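Local coordinates for protein beta sliding clamp (Bartonella birtlesii LL-WM9, PDB 6PTR) that probably encircles DNA as a head-to-tail dimeric ring, tethering DNA polymerases and other proteins to it and making replication processive, at residues T185-A197 with N368-R380. Residues are numbered along the deposited sequence; the frame is centred on the assembly and turned at random.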
loop_
_atom_site.group_PDB
_atom_site.type_symbol
_atom_site.label_atom_id
_atom_site.label_comp_id
_atom_site.label_asym_id
_atom_site.label_seq_id
_atom_site.Cartn_x
_atom_site.Cartn_y
_atom_site.Cartn_z
ATOM N N THR C 185 27.380 2.049 6.383
ATOM C CA THR C 185 27.033 2.419 7.744
ATOM C C THR C 185 26.183 3.675 7.710
ATOM O O THR C 185 26.254 4.482 6.781
ATOM C CB THR C 185 28.296 2.627 8.579
ATOM O OG1 THR C 185 27.930 2.905 9.944
ATOM C CG2 THR C 185 29.082 3.803 8.045
ATOM N N ASP C 186 25.378 3.836 8.757
ATOM C CA ASP C 186 24.633 5.061 8.986
ATOM C C ASP C 186 25.048 5.735 10.292
ATOM O O ASP C 186 24.340 6.626 10.766
ATOM C CB ASP C 186 23.131 4.762 8.972
ATOM C CG ASP C 186 22.695 3.837 10.097
ATOM O OD1 ASP C 186 23.541 3.409 10.920
ATOM O OD2 ASP C 186 21.488 3.537 10.144
ATOM N N GLY C 187 26.167 5.317 10.884
ATOM C CA GLY C 187 26.632 5.829 12.148
ATOM C C GLY C 187 26.104 5.081 13.354
ATOM O O GLY C 187 26.542 5.359 14.481
ATOM N N HIS C 188 25.172 4.146 13.152
ATOM C CA HIS C 188 24.613 3.356 14.247
ATOM C C HIS C 188 24.770 1.873 13.962
ATOM O O HIS C 188 25.156 1.108 14.849
ATOM C CB HIS C 188 23.141 3.712 14.448
ATOM C CG HIS C 188 22.955 5.126 14.885
ATOM N ND1 HIS C 188 22.569 6.125 14.019
ATOM C CD2 HIS C 188 23.170 5.722 16.081
ATOM C CE1 HIS C 188 22.518 7.273 14.677
ATOM N NE2 HIS C 188 22.870 7.054 15.930
ATOM N N ARG C 189 24.414 1.473 12.738
ATOM C CA ARG C 189 24.607 0.128 12.209
ATOM C C ARG C 189 25.791 0.162 11.249
ATOM O O ARG C 189 26.001 1.156 10.552
ATOM C CB ARG C 189 23.355 -0.352 11.443
ATOM C CG ARG C 189 22.023 -0.215 12.191
ATOM C CD ARG C 189 20.834 -0.399 11.251
ATOM N NE ARG C 189 20.603 0.782 10.421
ATOM C CZ ARG C 189 19.618 0.889 9.535
ATOM N NH1 ARG C 189 18.762 -0.108 9.363
ATOM N NH2 ARG C 189 19.494 1.993 8.812
ATOM N N LEU C 190 26.556 -0.922 11.201
ATOM C CA LEU C 190 27.562 -1.041 10.151
ATOM C C LEU C 190 27.534 -2.464 9.633
ATOM O O LEU C 190 27.372 -3.405 10.416
ATOM C CB LEU C 190 28.980 -0.707 10.644
ATOM C CG LEU C 190 30.097 -0.895 9.602
ATOM C CD1 LEU C 190 31.168 0.195 9.769
ATOM C CD2 LEU C 190 30.738 -2.257 9.691
ATOM N N ALA C 191 27.698 -2.617 8.313
ATOM C CA ALA C 191 27.765 -3.933 7.705
ATOM C C ALA C 191 29.056 -4.027 6.903
ATOM O O ALA C 191 29.432 -3.071 6.222
ATOM C CB ALA C 191 26.549 -4.200 6.771
ATOM N N GLN C 192 29.739 -5.166 7.019
ATOM C CA GLN C 192 30.979 -5.425 6.302
ATOM C C GLN C 192 30.914 -6.810 5.692
ATOM O O GLN C 192 30.670 -7.789 6.406
ATOM C CB GLN C 192 32.191 -5.344 7.245
ATOM C CG GLN C 192 33.494 -5.691 6.545
ATOM C CD GLN C 192 34.692 -5.669 7.490
ATOM O OE1 GLN C 192 35.256 -4.623 7.752
ATOM N NE2 GLN C 192 35.083 -6.833 7.989
ATOM N N VAL C 193 31.146 -6.906 4.380
ATOM C CA VAL C 193 31.219 -8.208 3.714
ATOM C C VAL C 193 32.470 -8.260 2.851
ATOM O O VAL C 193 32.803 -7.283 2.169
ATOM C CB VAL C 193 29.949 -8.496 2.881
ATOM C CG1 VAL C 193 29.688 -7.403 1.819
ATOM C CG2 VAL C 193 30.025 -9.907 2.271
ATOM N N ASP C 194 33.153 -9.406 2.885
ATOM C CA ASP C 194 34.371 -9.684 2.133
ATOM C C ASP C 194 34.144 -10.838 1.169
ATOM O O ASP C 194 33.348 -11.741 1.442
ATOM C CB ASP C 194 35.538 -10.094 3.054
ATOM C CG ASP C 194 36.041 -8.956 3.910
ATOM O OD1 ASP C 194 35.848 -7.795 3.521
ATOM O OD2 ASP C 194 36.633 -9.220 4.971
ATOM N N MET C 195 34.879 -10.808 0.057
ATOM C CA MET C 195 35.104 -12.002 -0.753
ATOM C C MET C 195 36.533 -11.979 -1.267
ATOM O O MET C 195 37.190 -10.934 -1.292
ATOM C CB MET C 195 34.142 -12.091 -1.938
ATOM C CG MET C 195 34.379 -11.018 -2.960
ATOM S SD MET C 195 33.284 -11.175 -4.390
ATOM C CE MET C 195 34.092 -12.506 -5.285
ATOM N N GLU C 196 37.018 -13.159 -1.671
ATOM C CA GLU C 196 38.274 -13.222 -2.393
ATOM C C GLU C 196 38.144 -12.393 -3.660
ATOM O O GLU C 196 37.179 -12.544 -4.414
ATOM C CB GLU C 196 38.624 -14.671 -2.730
ATOM C CG GLU C 196 39.933 -14.811 -3.483
ATOM C CD GLU C 196 40.466 -16.239 -3.480
ATOM O OE1 GLU C 196 40.293 -16.944 -2.461
ATOM O OE2 GLU C 196 41.057 -16.650 -4.501
ATOM N N ALA C 197 39.103 -11.509 -3.884
ATOM C CA ALA C 197 38.974 -10.551 -4.972
ATOM C C ALA C 197 39.128 -11.250 -6.319
ATOM O O ALA C 197 40.064 -12.040 -6.502
ATOM C CB ALA C 197 40.014 -9.453 -4.847
ATOM N N ASN C 368 27.588 -19.134 12.344
ATOM C CA ASN C 368 28.391 -19.903 11.397
ATOM C C ASN C 368 29.468 -19.042 10.733
ATOM O O ASN C 368 30.667 -19.314 10.877
ATOM C CB ASN C 368 27.483 -20.606 10.360
ATOM C CG ASN C 368 27.067 -19.714 9.181
ATOM O OD1 ASN C 368 26.110 -18.949 9.271
ATOM N ND2 ASN C 368 27.767 -19.848 8.062
ATOM N N ASN C 369 29.074 -17.972 10.046
ATOM C CA ASN C 369 29.869 -17.581 8.892
ATOM C C ASN C 369 31.037 -16.675 9.266
ATOM O O ASN C 369 31.094 -16.076 10.346
ATOM C CB ASN C 369 29.000 -16.897 7.838
ATOM C CG ASN C 369 28.959 -15.412 8.016
ATOM O OD1 ASN C 369 29.880 -14.704 7.614
ATOM N ND2 ASN C 369 27.895 -14.924 8.631
ATOM N N ALA C 370 31.964 -16.554 8.307
ATOM C CA ALA C 370 33.214 -15.848 8.495
ATOM C C ALA C 370 33.407 -14.663 7.559
ATOM O O ALA C 370 34.401 -13.946 7.706
ATOM C CB ALA C 370 34.393 -16.816 8.312
ATOM N N GLU C 371 32.510 -14.434 6.603
ATOM C CA GLU C 371 32.737 -13.406 5.597
ATOM C C GLU C 371 31.941 -12.124 5.843
ATOM O O GLU C 371 32.298 -11.081 5.281
ATOM C CB GLU C 371 32.414 -13.950 4.199
ATOM C CG GLU C 371 30.923 -14.018 3.864
ATOM C CD GLU C 371 30.265 -15.338 4.225
ATOM O OE1 GLU C 371 30.900 -16.390 4.007
ATOM O OE2 GLU C 371 29.110 -15.323 4.714
ATOM N N VAL C 372 30.905 -12.171 6.676
ATOM C CA VAL C 372 29.997 -11.049 6.919
ATOM C C VAL C 372 29.979 -10.740 8.409
ATOM O O VAL C 372 29.836 -11.652 9.227
ATOM C CB VAL C 372 28.566 -11.391 6.444
ATOM C CG1 VAL C 372 27.629 -10.208 6.627
ATOM C CG2 VAL C 372 28.570 -11.858 4.995
ATOM N N LEU C 373 30.047 -9.459 8.770
ATOM C CA LEU C 373 29.826 -9.104 10.164
ATOM C C LEU C 373 29.008 -7.828 10.224
ATOM O O LEU C 373 29.003 -7.020 9.289
ATOM C CB LEU C 373 31.138 -8.929 10.937
ATOM C CG LEU C 373 32.161 -7.885 10.479
ATOM C CD1 LEU C 373 31.863 -6.498 11.081
ATOM C CD2 LEU C 373 33.594 -8.337 10.811
ATOM N N TYR C 374 28.338 -7.643 11.350
ATOM C CA TYR C 374 27.585 -6.433 11.590
ATOM C C TYR C 374 28.049 -5.819 12.901
ATOM O O TYR C 374 28.472 -6.522 13.827
ATOM C CB TYR C 374 26.083 -6.717 11.632
ATOM C CG TYR C 374 25.645 -7.394 10.378
ATOM C CD1 TYR C 374 25.457 -6.648 9.213
ATOM C CD2 TYR C 374 25.488 -8.777 10.322
ATOM C CE1 TYR C 374 25.091 -7.249 8.039
ATOM C CE2 TYR C 374 25.113 -9.403 9.129
ATOM C CZ TYR C 374 24.925 -8.625 7.994
ATOM O OH TYR C 374 24.564 -9.225 6.821
ATOM N N VAL C 375 27.986 -4.500 12.967
ATOM C CA VAL C 375 28.278 -3.775 14.194
ATOM C C VAL C 375 27.071 -2.910 14.539
ATOM O O VAL C 375 26.464 -2.284 13.662
ATOM C CB VAL C 375 29.552 -2.921 14.044
ATOM C CG1 VAL C 375 29.902 -2.244 15.372
ATOM C CG2 VAL C 375 30.710 -3.753 13.557
ATOM N N LEU C 376 26.720 -2.872 15.818
ATOM C CA LEU C 376 25.590 -2.048 16.232
ATOM C C LEU C 376 25.953 -1.281 17.495
ATOM O O LEU C 376 26.389 -1.875 18.489
ATOM C CB LEU C 376 24.355 -2.910 16.480
ATOM C CG LEU C 376 23.109 -2.140 16.921
ATOM C CD1 LEU C 376 22.671 -1.187 15.824
ATOM C CD2 LEU C 376 22.009 -3.132 17.269
ATOM N N MET C 377 25.761 0.051 17.450
ATOM C CA MET C 377 26.028 0.877 18.625
ATOM C C MET C 377 24.878 0.757 19.619
ATOM O O MET C 377 23.714 0.765 19.224
ATOM C CB MET C 377 26.193 2.347 18.224
ATOM C CG MET C 377 26.892 3.223 19.304
ATOM S SD MET C 377 28.587 2.656 19.562
ATOM C CE MET C 377 29.082 3.751 20.882
ATOM N N PRO C 378 25.157 0.644 20.908
ATOM C CA PRO C 378 24.065 0.648 21.893
ATOM C C PRO C 378 23.466 2.036 22.065
ATOM O O PRO C 378 23.981 3.040 21.572
ATOM C CB PRO C 378 24.728 0.189 23.194
ATOM C CG PRO C 378 26.185 0.424 22.998
ATOM C CD PRO C 378 26.446 0.288 21.503
ATOM N N VAL C 379 22.376 2.077 22.837
ATOM C CA VAL C 379 21.774 3.334 23.270
ATOM C C VAL C 379 21.634 3.255 24.790
ATOM O O VAL C 379 21.547 2.166 25.362
ATOM C CB VAL C 379 20.398 3.616 22.617
ATOM C CG1 VAL C 379 20.517 3.622 21.067
ATOM C CG2 VAL C 379 19.360 2.592 23.059
ATOM N N ARG C 380 21.559 4.413 25.435
ATOM C CA ARG C 380 21.477 4.408 26.895
ATOM C C ARG C 380 20.073 4.018 27.354
ATOM O O ARG C 380 19.066 4.421 26.763
ATOM C CB ARG C 380 21.869 5.768 27.476
ATOM C CG ARG C 380 23.322 6.141 27.213
ATOM C CD ARG C 380 23.740 7.249 28.167
ATOM N NE ARG C 380 23.625 6.834 29.571
ATOM C CZ ARG C 380 23.802 7.657 30.599
ATOM N NH1 ARG C 380 24.101 8.928 30.367
ATOM N NH2 ARG C 380 23.678 7.218 31.851
HETATM O O HOH W 1 34.158 -9.314 6.785
#
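Leu190 and Val375 lie side by side on an antiparallel strand pair that illustrates how sliding clamps fuse two domains into one sheet: strand 189-196 of the central domain runs against strand 372-376 of the C-terminal domain, at 167°. Six backbone hydrogen bonds join them, from Met377 N to His188 O (2.9 Å) at one end to Asp194 N and Glu371 O (3.0 Å) at the other.

Packing is tight on the face of Ala191, Val193, Val372 and Tyr374. Ala191 CB sits at the edge of the Tyr374 ring, 3.6 Å from CE1, while Val193 CG2 and Val372 CG2 meet side by side at 3.7 Å. Beyond them, in one of two Arg189 conformers, CG touches Leu376 CD1, NE and NH2 grip Asp186 OD2 from one face of the carboxylate, and NH1 pairs with Asp341.

On the other face Leu190 CB and Val375 CB stand 4.1 Å apart, and Val375 packs against an apolar side chain of the bound griselimycin. Toward the partly exposed end at Leu373, Glu371 and Asp194, the Gln192 chain, CG anti to the backbone N (chi1 177°), runs extended and lays its amide across Leu373, NE2 3.5 Å from CD2. Gln192 NE2 donates to a water oxygen 2.9 Å away, which donates to Glu371 O and, weakly, to Asp194 OD2; Arg181 holds Asp194 OD1.

Helix 142-152 covers Val193 and Val372, helix 336-345 covers Leu376 while its Gln345 NE2 hydrogen-bonds to Tyr374 OH, and strands 179-185 and 362-366 flank the pair within the sheet.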